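Local coordinates for ABC transporter ATP-binding protein (Leptospira interrogans serovar Copenhageni, PDB 4HZI) that probably binds and hydrolyses ATP as the nucleotide-binding subunit of an orphan ABC transporter involved in manganese utilization and tolerance, at residues 157-166 and 178-189; 236-244 and 253-261. All blocks are in the same frame, centred on the assembly; numbering follows the deposited sequence.

Contact 1: 157-166 and 178-189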
loop_
_atom_site.group_PDB
_atom_site.type_symbol
_atom_site.label_atom_id
_atom_site.label_comp_id
_atom_site.label_asym_id
_atom_site.label_seq_id
_atom_site.Cartn_x
_atom_site.Cartn_y
_atom_site.Cartn_z
ATOM N N ILE A 157 -25.589 16.653 1.919
ATOM C CA ILE A 157 -24.227 16.258 1.503
ATOM C C ILE A 157 -24.263 14.989 0.612
ATOM O O ILE A 157 -23.707 14.972 -0.526
ATOM C CB ILE A 157 -23.293 16.084 2.744
ATOM C CG1 ILE A 157 -23.003 17.452 3.400
ATOM C CG2 ILE A 157 -21.972 15.483 2.336
ATOM C CD1 ILE A 157 -22.462 17.373 4.811
ATOM N N LEU A 158 -24.939 13.956 1.120
ATOM C CA LEU A 158 -25.135 12.726 0.352
ATOM C C LEU A 158 -25.832 13.023 -0.964
ATOM O O LEU A 158 -25.376 12.577 -2.026
ATOM C CB LEU A 158 -25.901 11.692 1.161
ATOM C CG LEU A 158 -25.198 11.167 2.402
ATOM C CD1 LEU A 158 -26.156 10.472 3.334
ATOM C CD2 LEU A 158 -24.049 10.222 2.041
ATOM N N LYS A 159 -26.899 13.827 -0.930
ATOM C CA LYS A 159 -27.593 14.133 -2.182
ATOM C C LYS A 159 -26.673 14.819 -3.170
ATOM O O LYS A 159 -26.614 14.421 -4.337
ATOM C CB LYS A 159 -28.859 14.976 -1.965
ATOM C CG LYS A 159 -29.702 15.089 -3.238
ATOM C CD LYS A 159 -31.138 15.548 -2.983
ATOM C CE LYS A 159 -31.250 17.062 -2.947
ATOM N NZ LYS A 159 -32.499 17.507 -2.270
ATOM N N ASP A 160 -25.948 15.845 -2.712
ATOM C CA ASP A 160 -25.031 16.582 -3.599
ATOM C C ASP A 160 -23.999 15.661 -4.280
ATOM O O ASP A 160 -23.556 15.956 -5.377
ATOM C CB ASP A 160 -24.290 17.695 -2.845
ATOM C CG ASP A 160 -25.210 18.821 -2.391
ATOM O OD1 ASP A 160 -26.422 18.766 -2.695
ATOM O OD2 ASP A 160 -24.719 19.765 -1.732
ATOM N N SER A 161 -23.641 14.561 -3.617
ATOM C CA SER A 161 -22.692 13.551 -4.155
ATOM C C SER A 161 -23.352 12.259 -4.648
ATOM O O SER A 161 -22.673 11.248 -4.821
ATOM C CB SER A 161 -21.657 13.174 -3.075
ATOM O OG SER A 161 -20.687 14.200 -2.955
ATOM N N ASP A 162 -24.667 12.280 -4.857
ATOM C CA ASP A 162 -25.381 11.141 -5.451
ATOM C C ASP A 162 -25.227 9.833 -4.674
ATOM O O ASP A 162 -24.977 8.785 -5.253
ATOM C CB ASP A 162 -24.972 10.962 -6.929
ATOM C CG ASP A 162 -25.253 12.217 -7.774
ATOM O OD1 ASP A 162 -26.286 12.884 -7.539
ATOM O OD2 ASP A 162 -24.441 12.553 -8.671
ATOM N N LEU A 163 -25.393 9.911 -3.352
ATOM C CA LEU A 163 -25.252 8.762 -2.470
ATOM C C LEU A 163 -26.351 8.723 -1.410
ATOM O O LEU A 163 -26.259 7.971 -0.443
ATOM C CB LEU A 163 -23.859 8.805 -1.807
ATOM C CG LEU A 163 -22.619 8.544 -2.680
ATOM C CD1 LEU A 163 -21.313 9.039 -2.025
ATOM C CD2 LEU A 163 -22.485 7.049 -2.934
ATOM N N LEU A 164 -27.419 9.513 -1.598
ATOM C CA LEU A 164 -28.517 9.568 -0.619
ATOM C C LEU A 164 -29.128 8.188 -0.493
ATOM O O LEU A 164 -29.481 7.734 0.599
ATOM C CB LEU A 164 -29.569 10.592 -1.056
ATOM C CG LEU A 164 -30.748 10.861 -0.124
ATOM C CD1 LEU A 164 -30.301 11.423 1.219
ATOM C CD2 LEU A 164 -31.680 11.839 -0.830
ATOM N N SER A 165 -29.154 7.483 -1.618
ATOM C CA SER A 165 -29.689 6.133 -1.656
ATOM C C SER A 165 -29.003 5.192 -0.679
ATOM O O SER A 165 -29.606 4.186 -0.308
ATOM C CB SER A 165 -29.630 5.562 -3.079
ATOM O OG SER A 165 -28.315 5.196 -3.428
ATOM N N LYS A 166 -27.763 5.493 -0.251
ATOM C CA LYS A 166 -27.072 4.632 0.717
ATOM C C LYS A 166 -27.115 5.120 2.167
ATOM O O LYS A 166 -26.459 4.539 3.034
ATOM C CB LYS A 166 -25.611 4.455 0.306
ATOM C CG LYS A 166 -25.407 3.927 -1.102
ATOM C CD LYS A 166 -23.940 3.566 -1.331
ATOM C CE LYS A 166 -23.664 3.248 -2.788
ATOM N NZ LYS A 166 -24.213 1.919 -3.150
ATOM N N GLU A 178 -15.726 2.900 -1.872
ATOM C CA GLU A 178 -16.892 3.579 -1.301
ATOM C C GLU A 178 -16.706 4.007 0.137
ATOM O O GLU A 178 -17.179 5.074 0.490
ATOM C CB GLU A 178 -18.128 2.668 -1.390
ATOM C CG GLU A 178 -18.581 2.473 -2.807
ATOM C CD GLU A 178 -19.708 1.458 -2.985
ATOM O OE1 GLU A 178 -19.931 0.590 -2.115
ATOM O OE2 GLU A 178 -20.347 1.535 -4.051
ATOM N N LYS A 179 -16.048 3.205 0.978
ATOM C CA LYS A 179 -15.772 3.647 2.347
ATOM C C LYS A 179 -14.994 4.950 2.340
ATOM O O LYS A 179 -15.256 5.829 3.161
ATOM C CB LYS A 179 -15.006 2.601 3.111
ATOM C CG LYS A 179 -15.875 1.412 3.457
ATOM C CD LYS A 179 -15.084 0.344 4.173
ATOM C CE LYS A 179 -15.923 -0.917 4.268
ATOM N NZ LYS A 179 -15.230 -1.873 5.127
ATOM N N LYS A 180 -14.020 5.062 1.430
ATOM C CA LYS A 180 -13.200 6.270 1.373
ATOM C C LYS A 180 -14.032 7.476 0.938
ATOM O O LYS A 180 -13.828 8.562 1.453
ATOM C CB LYS A 180 -11.961 6.094 0.485
ATOM C CG LYS A 180 -10.995 4.991 0.915
ATOM C CD LYS A 180 -10.504 5.156 2.325
ATOM C CE LYS A 180 -9.578 4.020 2.746
ATOM N NZ LYS A 180 -8.163 4.375 2.563
ATOM N N LYS A 181 -15.013 7.282 0.046
ATOM C CA LYS A 181 -15.932 8.362 -0.328
ATOM C C LYS A 181 -16.666 8.874 0.867
ATOM O O LYS A 181 -16.817 10.073 1.037
ATOM C CB LYS A 181 -16.975 7.896 -1.351
ATOM C CG LYS A 181 -16.402 7.342 -2.629
ATOM C CD LYS A 181 -17.504 6.827 -3.552
ATOM C CE LYS A 181 -16.906 6.014 -4.676
ATOM N NZ LYS A 181 -17.912 5.728 -5.752
ATOM N N ILE A 182 -17.124 7.959 1.705
ATOM C CA ILE A 182 -17.910 8.333 2.849
ATOM C C ILE A 182 -17.043 9.008 3.904
ATOM O O ILE A 182 -17.478 10.006 4.540
ATOM C CB ILE A 182 -18.714 7.120 3.395
ATOM C CG1 ILE A 182 -19.768 6.658 2.358
ATOM C CG2 ILE A 182 -19.373 7.444 4.703
ATOM C CD1 ILE A 182 -20.543 7.732 1.651
ATOM N N LEU A 183 -15.814 8.512 4.078
ATOM C CA LEU A 183 -14.853 9.209 4.935
ATOM C C LEU A 183 -14.526 10.607 4.416
ATOM O O LEU A 183 -14.354 11.536 5.225
ATOM C CB LEU A 183 -13.592 8.392 5.171
ATOM C CG LEU A 183 -13.849 7.096 5.943
ATOM C CD1 LEU A 183 -12.566 6.288 6.066
ATOM C CD2 LEU A 183 -14.432 7.387 7.308
ATOM N N PHE A 184 -14.454 10.792 3.117
ATOM C CA PHE A 184 -14.290 12.117 2.584
ATOM C C PHE A 184 -15.485 13.031 2.981
ATOM O O PHE A 184 -15.310 14.168 3.448
ATOM C CB PHE A 184 -14.115 12.042 1.096
ATOM C CG PHE A 184 -13.921 13.375 0.418
ATOM C CD1 PHE A 184 -15.001 14.129 -0.019
ATOM C CD2 PHE A 184 -12.651 13.891 0.212
ATOM C CE1 PHE A 184 -14.821 15.343 -0.662
ATOM C CE2 PHE A 184 -12.464 15.103 -0.420
ATOM C CZ PHE A 184 -13.544 15.848 -0.844
ATOM N N LEU A 185 -16.706 12.508 2.850
ATOM C CA LEU A 185 -17.893 13.301 3.216
ATOM C C LEU A 185 -17.867 13.693 4.682
ATOM O O LEU A 185 -18.158 14.845 5.054
ATOM C CB LEU A 185 -19.193 12.553 2.855
ATOM C CG LEU A 185 -19.382 12.293 1.378
ATOM C CD1 LEU A 185 -20.747 11.721 1.075
ATOM C CD2 LEU A 185 -19.134 13.588 0.597
ATOM N N ARG A 186 -17.508 12.731 5.516
ATOM C CA ARG A 186 -17.350 12.957 6.932
ATOM C C ARG A 186 -16.362 14.108 7.228
ATOM O O ARG A 186 -16.591 14.934 8.153
ATOM C CB ARG A 186 -16.885 11.690 7.588
ATOM C CG ARG A 186 -16.588 11.855 9.063
ATOM C CD ARG A 186 -16.140 10.556 9.707
ATOM N NE ARG A 186 -15.823 10.759 11.111
ATOM C CZ ARG A 186 -14.741 11.388 11.585
ATOM N NH1 ARG A 186 -13.816 11.877 10.766
ATOM N NH2 ARG A 186 -14.590 11.548 12.900
ATOM N N SER A 187 -15.283 14.140 6.437
ATOM C CA SER A 187 -14.177 15.097 6.621
ATOM C C SER A 187 -14.622 16.530 6.289
ATOM O O SER A 187 -14.063 17.503 6.805
ATOM C CB SER A 187 -12.919 14.614 5.791
ATOM O OG SER A 187 -12.976 15.029 4.425
ATOM N N ILE A 188 -15.666 16.672 5.470
ATOM C CA ILE A 188 -16.178 17.993 5.111
ATOM C C ILE A 188 -17.495 18.392 5.817
ATOM O O ILE A 188 -18.003 19.482 5.609
ATOM C CB ILE A 188 -16.309 18.144 3.592
ATOM C CG1 ILE A 188 -17.333 17.161 3.019
ATOM C CG2 ILE A 188 -14.956 17.943 2.957
ATOM C CD1 ILE A 188 -17.723 17.484 1.595
ATOM N N VAL A 189 -17.995 17.533 6.693
ATOM C CA VAL A 189 -19.251 17.799 7.426
ATOM C C VAL A 189 -19.247 19.139 8.216
ATOM O O VAL A 189 -20.287 19.787 8.339
ATOM C CB VAL A 189 -19.622 16.586 8.334
ATOM C CG1 VAL A 189 -18.846 16.595 9.637
ATOM C CG2 VAL A 189 -21.112 16.534 8.649
#
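Leu185 is the centre of this contact, and its two methyl groups serve different neighbours. Its CG is trans to its own carbonyl carbon (chi1 -63°), which helps to direct both methyls at residues 157-163. Leu185 CD2 lies 3.8 Å from Ile157 CG2, and the two side chains run antiparallel alongside each other. Leu185 CD1 faces Leu158 and Leu163, 3.8 Å from Leu158 CD2 and 4.1 Å from Leu163 CD1. Leu163 CD1 also reaches Ile182 CD1, at 4.0 Å. Helix 128-133 adds Val128 and Ile132 to this apolar group. At one end, the Ile157 and Val189 side chains cross at about a right angle, with Ile157 CD1 4.2 Å from Val189 CG2. Ser161 OG rests against Leu185 CD2 at 3.9 Å. Asp162, with a phi of 58°, ends helix 148-160 in a Schellman motif, and the turn brings Leu163 back to the cluster. The polar edge is loose. Lys166 NZ and Glu178 OE2 form a long salt bridge of 4.0 Å, while Glu178 OE1 accepts the backbone N-H of Ser175. The contact joins the end of helix 148-160, probably in the helical subdomain, to the probable ABC signature (LSSGE) helix, which leads back to the RecA-like core.

Contact 2: 236-244 and 253-261; sequences EIPDFYSKA and IHFGPIEEC
Ile258 is the main bump of this contact, and residues 236-244 form the hollow that takes it. Ile258 CG1 is trans to the backbone N (chi1 -166°). Ile258 CD1 faces Tyr241 CB and Ile237 CG2, two loose contacts on one side, and lies 3.6 Å from Tyr241 O. On the next side of the hollow, Ile258 CG1 meets Ala244 CB at 4.2 Å. Ile258 CG2 fits against the backbone, 3.5 Å from both Tyr241 O and Ser242 O. Ala244 CB is a smaller knob, and Cys261 SG lies against it at 3.9 Å. Phe262 adds to the apolar surround of Ile237 and Ala244. Lys243 folds back over the other side of the pairing. Its bends at chi2 and chi3 lay CD near Gly256 O and bring Lys243 CE obliquely to the Phe255 ring, 3.9 Å from Phe255 CE1. The same ring turns its edge to Ala244 O, 3.3 Å from Phe255 CD1. Backbone bonds fix the fit. Ala244 and Gly256 exchange two, and Ile258 N gives a third to Ser242 O (2.9 Å), from above the carbonyl plane. A water donates to Ser242 O and Glu259 OE2. Gly256 turns the corner at angles that suit glycine (phi 165°, psi -164°), and Pro257 is the N-cap of helix 258-261. The arrangement is the open end of a beta hairpin, strands 243-248 and 251-255, edging the mixed sheet of the ABC ATPase core.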
loop_
_atom_site.group_PDB
_atom_site.type_symbol
_atom_site.label_atom_id
_atom_site.label_comp_id
_atom_site.label_asym_id
_atom_site.label_seq_id
_atom_site.Cartn_x
_atom_site.Cartn_y
_atom_site.Cartn_z
ATOM N N GLU A 236 -1.089 7.608 -7.312
ATOM C CA GLU A 236 -2.293 7.897 -6.554
ATOM C C GLU A 236 -2.748 9.342 -6.640
ATOM O O GLU A 236 -3.700 9.713 -5.939
ATOM C CB GLU A 236 -2.036 7.606 -5.068
ATOM C CG GLU A 236 -1.963 6.131 -4.750
ATOM C CD GLU A 236 -1.600 5.830 -3.305
ATOM O OE1 GLU A 236 -1.442 6.760 -2.457
ATOM O OE2 GLU A 236 -1.527 4.634 -3.024
ATOM N N ILE A 237 -2.030 10.178 -7.397
ATOM C CA ILE A 237 -2.259 11.634 -7.359
ATOM C C ILE A 237 -3.202 12.041 -8.480
ATOM O O ILE A 237 -2.828 11.975 -9.630
ATOM C CB ILE A 237 -0.940 12.422 -7.546
ATOM C CG1 ILE A 237 0.025 12.087 -6.401
ATOM C CG2 ILE A 237 -1.227 13.899 -7.538
ATOM C CD1 ILE A 237 1.437 12.541 -6.603
ATOM N N PRO A 238 -4.387 12.558 -8.147
ATOM C CA PRO A 238 -5.288 12.995 -9.219
ATOM C C PRO A 238 -4.770 14.192 -10.001
ATOM O O PRO A 238 -3.974 15.006 -9.501
ATOM C CB PRO A 238 -6.553 13.438 -8.483
ATOM C CG PRO A 238 -6.401 13.090 -7.089
ATOM C CD PRO A 238 -4.987 12.655 -6.815
ATOM N N ASP A 239 -5.317 14.369 -11.195
ATOM C CA ASP A 239 -4.901 15.449 -12.071
ATOM C C ASP A 239 -5.103 16.874 -11.582
ATOM O O ASP A 239 -4.436 17.779 -12.070
ATOM C CB ASP A 239 -5.589 15.303 -13.452
ATOM C CG ASP A 239 -7.114 15.627 -13.428
ATOM O OD1 ASP A 239 -7.757 15.762 -12.348
ATOM O OD2 ASP A 239 -7.682 15.738 -14.540
ATOM N N PHE A 240 -5.998 17.125 -10.639
ATOM C CA PHE A 240 -6.219 18.516 -10.242
ATOM C C PHE A 240 -5.180 19.078 -9.226
ATOM O O PHE A 240 -5.238 20.215 -8.858
ATOM C CB PHE A 240 -7.641 18.759 -9.766
ATOM C CG PHE A 240 -8.058 17.978 -8.585
ATOM C CD1 PHE A 240 -7.762 18.416 -7.289
ATOM C CD2 PHE A 240 -8.791 16.835 -8.729
ATOM C CE1 PHE A 240 -8.161 17.695 -6.185
ATOM C CE2 PHE A 240 -9.188 16.092 -7.630
ATOM C CZ PHE A 240 -8.864 16.506 -6.340
ATOM N N TYR A 241 -4.262 18.243 -8.777
ATOM C CA TYR A 241 -3.147 18.688 -7.917
ATOM C C TYR A 241 -2.159 19.482 -8.741
ATOM O O TYR A 241 -1.570 18.990 -9.708
ATOM C CB TYR A 241 -2.503 17.486 -7.166
ATOM C CG TYR A 241 -3.409 17.179 -6.012
ATOM C CD1 TYR A 241 -3.336 17.902 -4.823
ATOM C CD2 TYR A 241 -4.437 16.237 -6.146
ATOM C CE1 TYR A 241 -4.272 17.698 -3.808
ATOM C CE2 TYR A 241 -5.371 16.044 -5.137
ATOM C CZ TYR A 241 -5.305 16.745 -3.983
ATOM O OH TYR A 241 -6.281 16.510 -3.001
ATOM N N SER A 242 -2.000 20.744 -8.390
ATOM C CA SER A 242 -1.171 21.642 -9.201
ATOM C C SER A 242 0.170 22.050 -8.570
ATOM O O SER A 242 1.020 22.642 -9.241
ATOM C CB SER A 242 -1.982 22.913 -9.479
ATOM O OG SER A 242 -2.122 23.699 -8.301
ATOM N N LYS A 243 0.348 21.769 -7.284
ATOM C CA LYS A 243 1.558 22.166 -6.516
ATOM C C LYS A 243 2.010 20.937 -5.760
ATOM O O LYS A 243 1.181 20.065 -5.441
ATOM C CB LYS A 243 1.233 23.206 -5.457
ATOM C CG LYS A 243 0.618 24.500 -5.940
ATOM C CD LYS A 243 1.679 25.382 -6.562
ATOM C CE LYS A 243 2.564 26.004 -5.496
ATOM N NZ LYS A 243 2.875 27.417 -5.851
ATOM N N ALA A 244 3.295 20.868 -5.424
ATOM C CA ALA A 244 3.781 19.735 -4.628
ATOM C C ALA A 244 4.901 20.199 -3.706
ATOM O O ALA A 244 5.586 21.226 -3.925
ATOM C CB ALA A 244 4.253 18.627 -5.499
ATOM N N ILE A 253 12.810 18.839 -0.294
ATOM C CA ILE A 253 13.724 18.633 -1.454
ATOM C C ILE A 253 13.345 19.693 -2.546
ATOM O O ILE A 253 14.217 20.318 -3.162
ATOM C CB ILE A 253 13.568 17.166 -1.996
ATOM C CG1 ILE A 253 14.223 16.142 -1.068
ATOM C CG2 ILE A 253 14.174 16.934 -3.371
ATOM C CD1 ILE A 253 15.406 16.686 -0.288
ATOM N N HIS A 254 12.047 19.924 -2.735
ATOM C CA HIS A 254 11.554 20.966 -3.654
ATOM C C HIS A 254 10.088 21.288 -3.311
ATOM O O HIS A 254 9.358 20.420 -2.786
ATOM C CB HIS A 254 11.715 20.553 -5.159
ATOM C CG HIS A 254 11.781 21.753 -6.066
ATOM N ND1 HIS A 254 10.683 22.250 -6.735
ATOM C CD2 HIS A 254 12.784 22.636 -6.291
ATOM C CE1 HIS A 254 11.024 23.355 -7.382
ATOM N NE2 HIS A 254 12.288 23.619 -7.115
ATOM N N PHE A 255 9.696 22.542 -3.531
ATOM C CA PHE A 255 8.336 23.000 -3.384
ATOM C C PHE A 255 8.054 23.855 -4.612
ATOM O O PHE A 255 8.859 24.742 -4.964
ATOM C CB PHE A 255 8.153 23.851 -2.118
ATOM C CG PHE A 255 6.898 24.695 -2.099
ATOM C CD1 PHE A 255 5.648 24.111 -2.288
ATOM C CD2 PHE A 255 6.952 26.049 -1.911
ATOM C CE1 PHE A 255 4.503 24.875 -2.312
ATOM C CE2 PHE A 255 5.798 26.825 -1.929
ATOM C CZ PHE A 255 4.574 26.238 -2.116
ATOM N N GLY A 256 6.933 23.598 -5.269
ATOM C CA GLY A 256 6.520 24.462 -6.388
ATOM C C GLY A 256 5.434 23.863 -7.255
ATOM O O GLY A 256 4.742 22.905 -6.853
ATOM N N PRO A 257 5.244 24.428 -8.464
ATOM C CA PRO A 257 4.298 23.837 -9.414
ATOM C C PRO A 257 4.640 22.384 -9.605
ATOM O O PRO A 257 5.797 22.016 -9.717
ATOM C CB PRO A 257 4.543 24.640 -10.725
ATOM C CG PRO A 257 5.129 25.941 -10.270
ATOM C CD PRO A 257 5.962 25.588 -9.031
ATOM N N ILE A 258 3.623 21.544 -9.672
ATOM C CA ILE A 258 3.874 20.112 -9.718
ATOM C C ILE A 258 4.759 19.704 -10.919
ATOM O O ILE A 258 5.583 18.845 -10.805
ATOM C CB ILE A 258 2.562 19.351 -9.624
ATOM C CG1 ILE A 258 2.796 17.870 -9.314
ATOM C CG2 ILE A 258 1.703 19.583 -10.896
ATOM C CD1 ILE A 258 1.493 17.179 -8.941
ATOM N N GLU A 259 4.619 20.327 -12.080
ATOM C CA GLU A 259 5.495 19.954 -13.223
ATOM C C GLU A 259 6.965 20.244 -12.946
ATOM O O GLU A 259 7.856 19.558 -13.460
ATOM C CB GLU A 259 5.119 20.664 -14.561
ATOM C CG GLU A 259 3.669 21.077 -14.747
ATOM C CD GLU A 259 3.347 22.436 -14.091
ATOM O OE1 GLU A 259 3.633 23.548 -14.663
ATOM O OE2 GLU A 259 2.776 22.386 -12.982
ATOM N N GLU A 260 7.228 21.270 -12.145
ATOM C CA GLU A 260 8.592 21.623 -11.749
ATOM C C GLU A 260 9.078 20.611 -10.746
ATOM O O GLU A 260 10.216 20.134 -10.830
ATOM C CB GLU A 260 8.539 23.030 -11.113
ATOM C CG GLU A 260 9.865 23.671 -10.713
ATOM C CD GLU A 260 9.652 25.033 -10.103
ATOM O OE1 GLU A 260 9.521 26.013 -10.871
ATOM O OE2 GLU A 260 9.589 25.169 -8.825
ATOM N N CYS A 261 8.225 20.239 -9.770
ATOM C CA CYS A 261 8.675 19.238 -8.790
ATOM C C CYS A 261 8.861 17.861 -9.370
ATOM O O CYS A 261 9.722 17.119 -8.923
ATOM C CB CYS A 261 7.684 19.080 -7.654
ATOM S SG CYS A 261 7.517 20.507 -6.670
HETATM O O HOH W 1 0.957 23.624 -11.716
#

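The two contacts follow one another along the chain without nesting or crossing. Contact 1 comes first. The 11 residues 167-177 between its segments carry the chain from the turn after helix 148-160 into the start of helix 176-188. The chain then runs through strand 194-198, helix 206-222 and strand 227-231. Just past Thr231 lies the probable switch (H-loop) histidine of the ABC family, and contact 2 opens soon afterwards. It closes the hairpin of strands 243-248 and 251-255. Contact 1 ties the end of helix 148-160 and the turn after it to helix 176-188. Contact 2 joins the sheet edge to helix 258-261. Helix 206-222 is a common neighbour: it packs on Phe184, and its His220 stacks on Phe240.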